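Local coordinates for DUF2179 domain-containing protein (Eubacterium ventriosum, PDB 3HLU) that is of unknown function but forms the C-terminal DUF2179 domain of a probable YitT-family membrane protein, of the GlnB-like clan, at residues D23-E28 against R63-E68; M35-G40 against N44-V49. One frame throughout, in Å; residues are numbered along the deposited sequence.

Contact 1: residues D23-E28 against R63-E68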
loop_
_atom_site.group_PDB
_atom_site.type_symbol
_atom_site.label_atom_id
_atom_site.label_comp_id
_atom_site.label_asym_id
_atom_site.label_seq_id
_atom_site.Cartn_x
_atom_site.Cartn_y
_atom_site.Cartn_z
ATOM N N ASP A 23 13.872 3.347 10.508
ATOM C CA ASP A 23 15.010 3.323 11.422
ATOM C C ASP A 23 14.572 3.035 12.852
ATOM O O ASP A 23 15.160 2.192 13.523
ATOM C CB ASP A 23 15.838 4.618 11.349
ATOM C CG ASP A 23 16.682 4.719 10.057
ATOM O OD1 ASP A 23 16.822 3.700 9.324
ATOM O OD2 ASP A 23 17.196 5.835 9.773
ATOM N N ARG A 24 13.532 3.723 13.309
ATOM C CA ARG A 24 13.028 3.518 14.661
ATOM C C ARG A 24 12.433 2.128 14.849
ATOM O O ARG A 24 12.400 1.605 15.960
ATOM C CB ARG A 24 11.996 4.583 15.027
ATOM C CG ARG A 24 12.562 5.983 15.109
ATOM C CD ARG A 24 11.562 6.959 15.726
ATOM N NE ARG A 24 11.119 6.542 17.057
ATOM C CZ ARG A 24 10.178 7.169 17.765
ATOM N NH1 ARG A 24 9.576 8.246 17.273
ATOM N NH2 ARG A 24 9.831 6.720 18.966
HETATM N N MSE A 25 11.954 1.531 13.766
HETATM C CA MSE A 25 11.407 0.183 13.836
HETATM C C MSE A 25 12.523 -0.799 14.138
HETATM O O MSE A 25 12.347 -1.753 14.908
HETATM C CB MSE A 25 10.728 -0.195 12.523
HETATM C CG MSE A 25 9.291 0.277 12.404
HETATM SE SE MSE A 25 8.514 -0.177 10.678
HETATM C CE MSE A 25 7.858 -1.965 11.068
ATOM N N LEU A 26 13.673 -0.541 13.513
ATOM C CA LEU A 26 14.878 -1.342 13.676
ATOM C C LEU A 26 15.568 -1.116 15.013
ATOM O O LEU A 26 16.089 -2.048 15.612
ATOM C CB LEU A 26 15.887 -1.021 12.574
ATOM C CG LEU A 26 17.303 -1.469 12.966
ATOM C CD1 LEU A 26 17.396 -3.000 13.008
ATOM C CD2 LEU A 26 18.371 -0.894 12.038
ATOM N N GLN A 27 15.607 0.131 15.462
ATOM C CA GLN A 27 16.353 0.450 16.661
ATOM C C GLN A 27 15.591 0.015 17.886
ATOM O O GLN A 27 16.143 -0.656 18.755
ATOM C CB GLN A 27 16.672 1.939 16.725
ATOM C CG GLN A 27 17.920 2.321 15.925
ATOM C CD GLN A 27 17.841 3.733 15.346
ATOM O OE1 GLN A 27 16.958 4.537 15.720
ATOM N NE2 GLN A 27 18.755 4.039 14.421
ATOM N N GLU A 28 14.314 0.371 17.937
ATOM C CA GLU A 28 13.550 0.255 19.167
ATOM C C GLU A 28 12.669 -0.976 19.234
ATOM O O GLU A 28 12.192 -1.336 20.312
ATOM C CB GLU A 28 12.717 1.511 19.375
ATOM C CG GLU A 28 13.576 2.744 19.492
ATOM C CD GLU A 28 12.844 4.012 19.114
ATOM O OE1 GLU A 28 11.595 4.004 19.195
ATOM O OE2 GLU A 28 13.525 5.007 18.739
ATOM N N ARG A 63 2.041 0.726 15.125
ATOM C CA ARG A 63 1.002 1.726 15.016
ATOM C C ARG A 63 1.240 2.929 15.933
ATOM O O ARG A 63 1.035 4.074 15.544
ATOM C CB ARG A 63 -0.344 1.101 15.332
ATOM C CG ARG A 63 -1.455 1.892 14.749
ATOM C CD ARG A 63 -2.761 1.543 15.373
ATOM N NE ARG A 63 -3.839 1.955 14.493
ATOM C CZ ARG A 63 -5.004 1.327 14.421
ATOM N NH1 ARG A 63 -5.218 0.260 15.191
ATOM N NH2 ARG A 63 -5.943 1.755 13.574
ATOM N N ASN A 64 1.677 2.661 17.154
ATOM C CA ASN A 64 1.936 3.726 18.112
ATOM C C ASN A 64 3.152 4.531 17.743
ATOM O O ASN A 64 3.286 5.704 18.086
ATOM C CB ASN A 64 2.066 3.154 19.517
ATOM C CG ASN A 64 0.712 2.737 20.083
ATOM O OD1 ASN A 64 -0.333 2.995 19.469
ATOM N ND2 ASN A 64 0.719 2.084 21.245
ATOM N N LEU A 65 4.038 3.894 17.008
ATOM C CA LEU A 65 5.215 4.564 16.537
ATOM C C LEU A 65 4.828 5.497 15.400
ATOM O O LEU A 65 5.438 6.543 15.206
ATOM C CB LEU A 65 6.206 3.507 16.085
ATOM C CG LEU A 65 7.294 3.880 15.095
ATOM C CD1 LEU A 65 8.237 4.886 15.717
ATOM C CD2 LEU A 65 8.028 2.615 14.690
ATOM N N LEU A 66 3.797 5.122 14.654
ATOM C CA LEU A 66 3.331 5.948 13.550
ATOM C C LEU A 66 2.772 7.252 14.077
ATOM O O LEU A 66 3.101 8.336 13.582
ATOM C CB LEU A 66 2.240 5.226 12.779
ATOM C CG LEU A 66 2.668 3.974 12.036
ATOM C CD1 LEU A 66 1.546 3.453 11.126
ATOM C CD2 LEU A 66 3.936 4.302 11.262
ATOM N N LYS A 67 1.907 7.132 15.079
ATOM C CA LYS A 67 1.333 8.292 15.740
ATOM C C LYS A 67 2.444 9.268 16.087
ATOM O O LYS A 67 2.295 10.484 15.990
ATOM C CB LYS A 67 0.588 7.858 16.998
ATOM C CG LYS A 67 -0.666 7.033 16.692
ATOM C CD LYS A 67 -1.292 6.398 17.934
ATOM C CE LYS A 67 -2.266 5.305 17.528
ATOM N NZ LYS A 67 -2.759 4.468 18.660
ATOM N N GLU A 68 3.585 8.714 16.453
ATOM C CA GLU A 68 4.680 9.505 16.964
ATOM C C GLU A 68 5.493 10.187 15.863
ATOM O O GLU A 68 6.302 11.062 16.144
ATOM C CB GLU A 68 5.569 8.593 17.808
ATOM C CG GLU A 68 6.700 9.273 18.556
ATOM C CD GLU A 68 7.047 8.541 19.863
ATOM O OE1 GLU A 68 6.373 7.525 20.195
ATOM O OE2 GLU A 68 7.986 8.999 20.562
#
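Arg24 of helix 18-28 lies across Leu65 of helix 56-67 and reaches Glu68. The two helices are those of a ferredoxin-like alpha-beta sandwich, strand-helix-strand-strand-helix-strand, and this contact joins them side by side. The path of Arg24 begins at CB, which sits 3.8 Å from Leu65 CD1. Its CD passes the same methyl at a similar distance. The chain bends at chi3 (57°), and this turns the guanidinium over Leu65. That methyl, CD1, then lies 3.5 Å above the guanidinium plane, over its centre. Apolar carbon therefore packs on one face of the cation, while acids take the edge. NE makes weak hydrogen bonds to both carboxylate oxygens of Glu28, one turn along the same helix. NH2 bonds Glu28 OE1 at 3.2 Å, in the guanidinium plane and on the syn lone pair of that oxygen. The same NH2 also gives a weak hydrogen bond to Glu68 OE2 (3.3 Å), part of a salt bridge. NH1 meets the aliphatic part of Glu68, at CG, near the guanidinium plane. Arg24 thus links two acids, one from each segment, in a salt-bridge network that probably offsets their like charges. The Glu68 carboxylate stands nearly upright to the guanidinium, 85° between planes. Deeper in, Met25, a selenomethionine, also touches Cys52 and Met54 of strand 48-54. Its CG meets the other methyl of Leu65, CD2, at 3.5 Å.

Contact 2: residues M35-G40 against N44-V49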
loop_
_atom_site.group_PDB
_atom_site.type_symbol
_atom_site.label_atom_id
_atom_site.label_comp_id
_atom_site.label_asym_id
_atom_site.label_seq_id
_atom_site.Cartn_x
_atom_site.Cartn_y
_atom_site.Cartn_z
HETATM N N MSE A 35 12.873 -2.291 2.229
HETATM C CA MSE A 35 12.351 -1.099 1.603
HETATM C C MSE A 35 11.940 -1.401 0.164
HETATM O O MSE A 35 12.704 -1.225 -0.774
HETATM C CB MSE A 35 13.367 0.031 1.670
HETATM C CG MSE A 35 12.702 1.377 1.745
HETATM SE SE MSE A 35 11.686 1.579 3.402
HETATM C CE MSE A 35 13.108 2.292 4.495
ATOM N N LEU A 36 10.710 -1.879 0.020
ATOM C CA LEU A 36 10.102 -2.191 -1.267
ATOM C C LEU A 36 9.751 -0.965 -2.121
ATOM O O LEU A 36 9.480 0.131 -1.616
ATOM C CB LEU A 36 8.849 -3.027 -1.029
ATOM C CG LEU A 36 7.984 -3.306 -2.253
ATOM C CD1 LEU A 36 8.821 -3.978 -3.336
ATOM C CD2 LEU A 36 6.770 -4.171 -1.891
ATOM N N GLN A 37 9.763 -1.159 -3.431
ATOM C CA GLN A 37 9.505 -0.070 -4.366
ATOM C C GLN A 37 8.205 -0.315 -5.135
ATOM O O GLN A 37 8.014 -1.374 -5.726
ATOM C CB GLN A 37 10.689 0.093 -5.323
ATOM C CG GLN A 37 10.711 1.416 -6.061
ATOM C CD GLN A 37 12.124 1.919 -6.255
ATOM O OE1 GLN A 37 12.687 1.826 -7.357
ATOM N NE2 GLN A 37 12.721 2.437 -5.175
ATOM N N ALA A 38 7.312 0.670 -5.115
ATOM C CA ALA A 38 5.984 0.502 -5.694
ATOM C C ALA A 38 5.981 0.701 -7.216
ATOM O O ALA A 38 6.876 1.333 -7.770
ATOM C CB ALA A 38 4.988 1.450 -5.020
ATOM N N VAL A 39 4.988 0.141 -7.892
ATOM C CA VAL A 39 4.841 0.380 -9.310
ATOM C C VAL A 39 3.947 1.587 -9.405
ATOM O O VAL A 39 2.747 1.487 -9.155
ATOM C CB VAL A 39 4.201 -0.845 -10.028
ATOM C CG1 VAL A 39 3.823 -0.520 -11.482
ATOM C CG2 VAL A 39 5.138 -2.060 -9.958
ATOM N N GLY A 40 4.526 2.739 -9.724
ATOM C CA GLY A 40 3.723 3.939 -9.907
ATOM C C GLY A 40 3.072 4.001 -11.276
ATOM O O GLY A 40 3.322 3.158 -12.127
ATOM N N ASN A 44 9.451 6.976 -13.599
ATOM C CA ASN A 44 10.291 8.044 -13.052
ATOM C C ASN A 44 9.747 8.482 -11.704
ATOM O O ASN A 44 10.439 9.141 -10.924
ATOM C CB ASN A 44 10.349 9.329 -13.896
ATOM C CG ASN A 44 9.816 9.163 -15.278
ATOM O OD1 ASN A 44 8.834 8.444 -15.526
ATOM N ND2 ASN A 44 10.431 9.903 -16.211
ATOM N N ASN A 45 8.486 8.163 -11.462
ATOM C CA ASN A 45 7.833 8.573 -10.226
ATOM C C ASN A 45 7.935 7.497 -9.139
ATOM O O ASN A 45 6.954 6.841 -8.813
ATOM C CB ASN A 45 6.374 8.934 -10.507
ATOM C CG ASN A 45 5.956 10.221 -9.841
ATOM O OD1 ASN A 45 5.022 10.879 -10.298
ATOM N ND2 ASN A 45 6.645 10.597 -8.763
ATOM N N GLU A 46 9.133 7.306 -8.596
ATOM C CA GLU A 46 9.331 6.313 -7.547
ATOM C C GLU A 46 8.639 6.679 -6.226
ATOM O O GLU A 46 8.558 7.850 -5.822
ATOM C CB GLU A 46 10.825 5.973 -7.333
ATOM C CG GLU A 46 11.817 6.880 -8.054
ATOM C CD GLU A 46 13.186 6.210 -8.267
ATOM O OE1 GLU A 46 13.510 5.867 -9.439
ATOM O OE2 GLU A 46 13.925 6.024 -7.263
ATOM N N THR A 47 8.116 5.647 -5.581
ATOM C CA THR A 47 7.575 5.765 -4.243
ATOM C C THR A 47 7.957 4.463 -3.532
ATOM O O THR A 47 7.917 3.375 -4.111
ATOM C CB THR A 47 6.052 6.040 -4.286
ATOM O OG1 THR A 47 5.512 6.125 -2.958
ATOM C CG2 THR A 47 5.348 4.955 -5.071
ATOM N N GLU A 48 8.411 4.591 -2.295
ATOM C CA GLU A 48 8.934 3.448 -1.570
ATOM C C GLU A 48 8.000 3.081 -0.449
ATOM O O GLU A 48 7.446 3.937 0.238
ATOM C CB GLU A 48 10.252 3.799 -0.910
ATOM C CG GLU A 48 11.477 3.871 -1.771
ATOM C CD GLU A 48 12.716 3.949 -0.890
ATOM O OE1 GLU A 48 12.655 4.656 0.166
ATOM O OE2 GLU A 48 13.725 3.283 -1.241
ATOM N N VAL A 49 7.890 1.790 -0.223
ATOM C CA VAL A 49 7.012 1.273 0.788
ATOM C C VAL A 49 7.853 0.443 1.758
ATOM O O VAL A 49 8.807 -0.194 1.342
ATOM C CB VAL A 49 5.904 0.446 0.092
ATOM C CG1 VAL A 49 5.392 -0.689 0.963
ATOM C CG2 VAL A 49 4.790 1.363 -0.372
#
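Leu36 O is approached by two groups of the facing strand. Val49 N gives it the shorter contact, a hydrogen bond of 2.7 Å that is nearly straight at hydrogen (174°). Glu48 CA adds a CA-H...O contact to the same oxygen at 3.4 Å. Further along, Ala38 N bonds Thr47 O at 2.9 Å, with the donor nearly in line with the C=O bond. These links tie together the antiparallel beta hairpin of strands 34-40 and 48-54, at one side of the four-stranded sheet. Leu36 and Val49 form a hydrogen-bonded pair, and their side chains share a sheet face on which both touch Tyr12 of strand 9-14. Gln37 and Glu48 form the next, non-hydrogen-bonded pair on the other face. There the bend of Gln37 at chi2 (144°) swings its amide towards Glu48, and NE2 comes 3.9 Å from Glu48 CG. Glu48 also meets Met35, a selenomethionine, whose chain crosses it at about a right angle with CG 3.6 Å from OE1. The strongest polar partner of that carboxylate is Arg18 of helix 18-28, which forms a salt bridge to OE1. The methyl of Ala38 packs against Thr47 CG2. Thr47 OG1 is anti to its backbone nitrogen (chi1 179°), which leaves CG2 as the branch that meets Ala38 CB, 3.5 Å away. Beyond this point Val39 and Gly40 pair with a strand of the second subunit, and the sheet continues into that chain.

In the fold
The two contacts lie on opposite sides of the chain's centre. Their centres are 21 Å apart, and their nearest atoms are separated by about 6 Å without touching. Along the chain, the hairpin of contact 2 falls between the two segments of contact 1. Helix 18-28 leads into strand 34-40, and strand 48-54 leads into helix 56-67. Contact 1 therefore joins the helices that flank the hairpin in sequence. Both contacts also reach the dimer interface. Arg63 NE, on the helix of contact 1, hydrogen-bonds Gly40 O of the second subunit, at the end of that subunit's own contact 2 strand.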